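Local coordinates for protein putative nucleotidyltransferase (Sulfolobus solfataricus P2, PDB 2RFF) that probably transfers nucleotidyl groups from a nucleotide to an acceptor molecule, at residues Val23-Ala27 with Trp102-Phe108. Residues are numbered along the deposited sequence; the frame is centred on the assembly and turned at random.
Sequences VEEVA and WKREKGF. With EDO (1,2-ethanediol), chain B.
Val23 lays its CG1 methyl over one face of the Trp102 indole, a CH-pi contact 4.0 Å from the centroid of the five-membered ring. With this methyl anti to the backbone N (chi1 171°), Val23 CG1 also lies 3.6 Å from Phe108 CE1. One helical turn on, Ala27 CB approaches the indole six-membered ring obliquely, 3.6 Å from Trp102 CZ2. Phe108 turns a face to the Trp102 edge at CD1, while its CZ lies 3.8 Å from Glu24 CG; Glu24 OE2 forms a salt bridge with Lys20 NZ.

At the polar edge the bent Arg104 chain brings its guanidinium over the indole edge at CH2 and places Ala27 O in the guanidinium plane. Arg104 NH2 donates to Ala27 O at 3.1 Å on a lone pair, and NH1 adds a weak second bond. A leucine in place of Arg104 would probably leave the Ala27 carbonyl without these donors and Trp102 CH2 without its flat cover. Beyond Trp102 the chain reverses, and Lys106 and Gly107 both face Lys103 in a classic beta bulge. Helix 6-29 packs through Val23, Glu24 and Ala27 on the hairpin of strands 98-103 and 107-108, at the edge of the mixed sheet in this nucleotidyltransferase-family domain.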
loop_
_atom_site.group_PDB
_atom_site.type_symbol
_atom_site.label_atom_id
_atom_site.label_comp_id
_atom_site.label_asym_id
_atom_site.label_seq_id
_atom_site.Cartn_x
_atom_site.Cartn_y
_atom_site.Cartn_z
ATOM N N VAL A 23 0.057 -5.048 -5.614
ATOM C CA VAL A 23 -0.223 -3.824 -6.438
ATOM C C VAL A 23 -0.232 -4.168 -7.934
ATOM O O VAL A 23 -1.069 -3.670 -8.674
ATOM C CB VAL A 23 0.744 -2.671 -6.118
ATOM C CG1 VAL A 23 0.566 -1.543 -7.138
ATOM C CG2 VAL A 23 0.509 -2.225 -4.641
ATOM N N GLU A 24 0.686 -5.025 -8.373
ATOM C CA GLU A 24 0.705 -5.464 -9.785
ATOM C C GLU A 24 -0.623 -6.059 -10.208
ATOM O O GLU A 24 -1.137 -5.752 -11.272
ATOM C CB GLU A 24 1.815 -6.510 -10.027
ATOM C CG GLU A 24 3.163 -5.864 -10.056
ATOM C CD GLU A 24 4.333 -6.812 -10.217
ATOM O OE1 GLU A 24 4.257 -7.989 -9.757
ATOM O OE2 GLU A 24 5.353 -6.329 -10.795
ATOM N N GLU A 25 -1.192 -6.871 -9.335
ATOM C CA GLU A 25 -2.449 -7.529 -9.617
ATOM C C GLU A 25 -3.603 -6.542 -9.628
ATOM O O GLU A 25 -4.405 -6.534 -10.545
ATOM C CB GLU A 25 -2.727 -8.653 -8.615
ATOM C CG GLU A 25 -1.708 -9.760 -8.710
ATOM C CD GLU A 25 -1.868 -10.791 -7.649
ATOM O OE1 GLU A 25 -2.878 -10.819 -6.936
ATOM O OE2 GLU A 25 -0.956 -11.617 -7.520
ATOM N N VAL A 26 -3.691 -5.720 -8.586
ATOM C CA VAL A 26 -4.737 -4.658 -8.487
ATOM C C VAL A 26 -4.644 -3.646 -9.642
ATOM O O VAL A 26 -5.644 -3.380 -10.295
ATOM C CB VAL A 26 -4.762 -3.981 -7.109
ATOM C CG1 VAL A 26 -5.853 -2.891 -7.042
ATOM C CG2 VAL A 26 -4.960 -5.021 -6.012
ATOM N N ALA A 27 -3.437 -3.185 -9.946
ATOM C CA ALA A 27 -3.231 -2.201 -11.040
ATOM C C ALA A 27 -3.647 -2.782 -12.419
ATOM O O ALA A 27 -4.175 -2.103 -13.237
ATOM C CB ALA A 27 -1.803 -1.734 -11.084
ATOM N N TRP A 102 3.621 3.520 -5.715
ATOM C CA TRP A 102 3.311 3.310 -7.105
ATOM C C TRP A 102 2.366 4.415 -7.553
ATOM O O TRP A 102 1.553 4.948 -6.767
ATOM C CB TRP A 102 2.667 1.920 -7.260
ATOM C CG TRP A 102 2.180 1.547 -8.644
ATOM C CD1 TRP A 102 2.856 0.844 -9.592
ATOM C CD2 TRP A 102 0.921 1.896 -9.231
ATOM N NE1 TRP A 102 2.086 0.690 -10.729
ATOM C CE2 TRP A 102 0.899 1.354 -10.539
ATOM C CE3 TRP A 102 -0.200 2.623 -8.779
ATOM C CZ2 TRP A 102 -0.213 1.496 -11.398
ATOM C CZ3 TRP A 102 -1.297 2.795 -9.639
ATOM C CH2 TRP A 102 -1.297 2.221 -10.931
ATOM N N LYS A 103 2.503 4.766 -8.818
ATOM C CA LYS A 103 1.598 5.724 -9.461
ATOM C C LYS A 103 1.463 5.270 -10.912
ATOM O O LYS A 103 2.437 4.872 -11.529
ATOM C CB LYS A 103 2.097 7.157 -9.353
ATOM C CG LYS A 103 1.154 8.172 -9.970
ATOM C CD LYS A 103 1.580 9.541 -9.570
ATOM C CE LYS A 103 0.795 10.620 -10.260
ATOM N NZ LYS A 103 -0.601 10.652 -9.838
ATOM N N ARG A 104 0.257 5.334 -11.459
ATOM C CA ARG A 104 0.063 4.898 -12.826
ATOM C C ARG A 104 1.108 5.486 -13.809
ATOM O O ARG A 104 1.699 4.704 -14.568
ATOM C CB ARG A 104 -1.371 5.195 -13.286
ATOM C CG ARG A 104 -1.722 4.772 -14.693
ATOM C CD ARG A 104 -1.833 3.293 -14.848
ATOM N NE ARG A 104 -2.955 2.721 -14.103
ATOM C CZ ARG A 104 -3.179 1.406 -13.926
ATOM N NH1 ARG A 104 -2.356 0.498 -14.404
ATOM N NH2 ARG A 104 -4.232 1.017 -13.222
ATOM N N GLU A 105 1.368 6.792 -13.718
ATOM C CA GLU A 105 2.282 7.512 -14.621
ATOM C C GLU A 105 3.769 7.355 -14.243
ATOM O O GLU A 105 4.636 7.805 -14.992
ATOM C CB GLU A 105 1.901 8.981 -14.738
ATOM C CG GLU A 105 0.472 9.205 -15.269
ATOM C CD GLU A 105 -0.639 9.096 -14.220
ATOM O OE1 GLU A 105 -0.361 8.794 -13.028
ATOM O OE2 GLU A 105 -1.809 9.343 -14.602
ATOM N N LYS A 106 4.055 6.675 -13.130
ATOM C CA LYS A 106 5.432 6.422 -12.670
ATOM C C LYS A 106 5.825 4.953 -12.557
ATOM O O LYS A 106 7.004 4.672 -12.462
ATOM C CB LYS A 106 5.639 7.034 -11.282
ATOM C CG LYS A 106 5.376 8.540 -11.170
ATOM C CD LYS A 106 5.819 9.083 -9.795
ATOM C CE LYS A 106 5.748 10.614 -9.748
ATOM N NZ LYS A 106 6.018 11.155 -8.369
ATOM N N GLY A 107 4.864 4.030 -12.577
ATOM C CA GLY A 107 5.168 2.641 -12.209
ATOM C C GLY A 107 5.560 2.620 -10.735
ATOM O O GLY A 107 5.168 3.480 -9.980
ATOM N N PHE A 108 6.358 1.655 -10.317
ATOM C CA PHE A 108 6.819 1.591 -8.921
ATOM C C PHE A 108 7.946 2.576 -8.644
ATOM O O PHE A 108 8.812 2.779 -9.482
ATOM C CB PHE A 108 7.236 0.180 -8.535
ATOM C CG PHE A 108 6.112 -0.765 -8.543
ATOM C CD1 PHE A 108 5.311 -0.899 -7.411
ATOM C CD2 PHE A 108 5.763 -1.454 -9.705
ATOM C CE1 PHE A 108 4.192 -1.772 -7.418
ATOM C CE2 PHE A 108 4.664 -2.334 -9.703
ATOM C CZ PHE A 108 3.867 -2.455 -8.554
HETATM C C1 EDO B . -2.275 9.020 -18.114
HETATM O O1 EDO B . -2.658 9.927 -17.072
HETATM C C2 EDO B . -2.246 7.608 -17.538
HETATM O O2 EDO B . -3.548 7.059 -17.355
#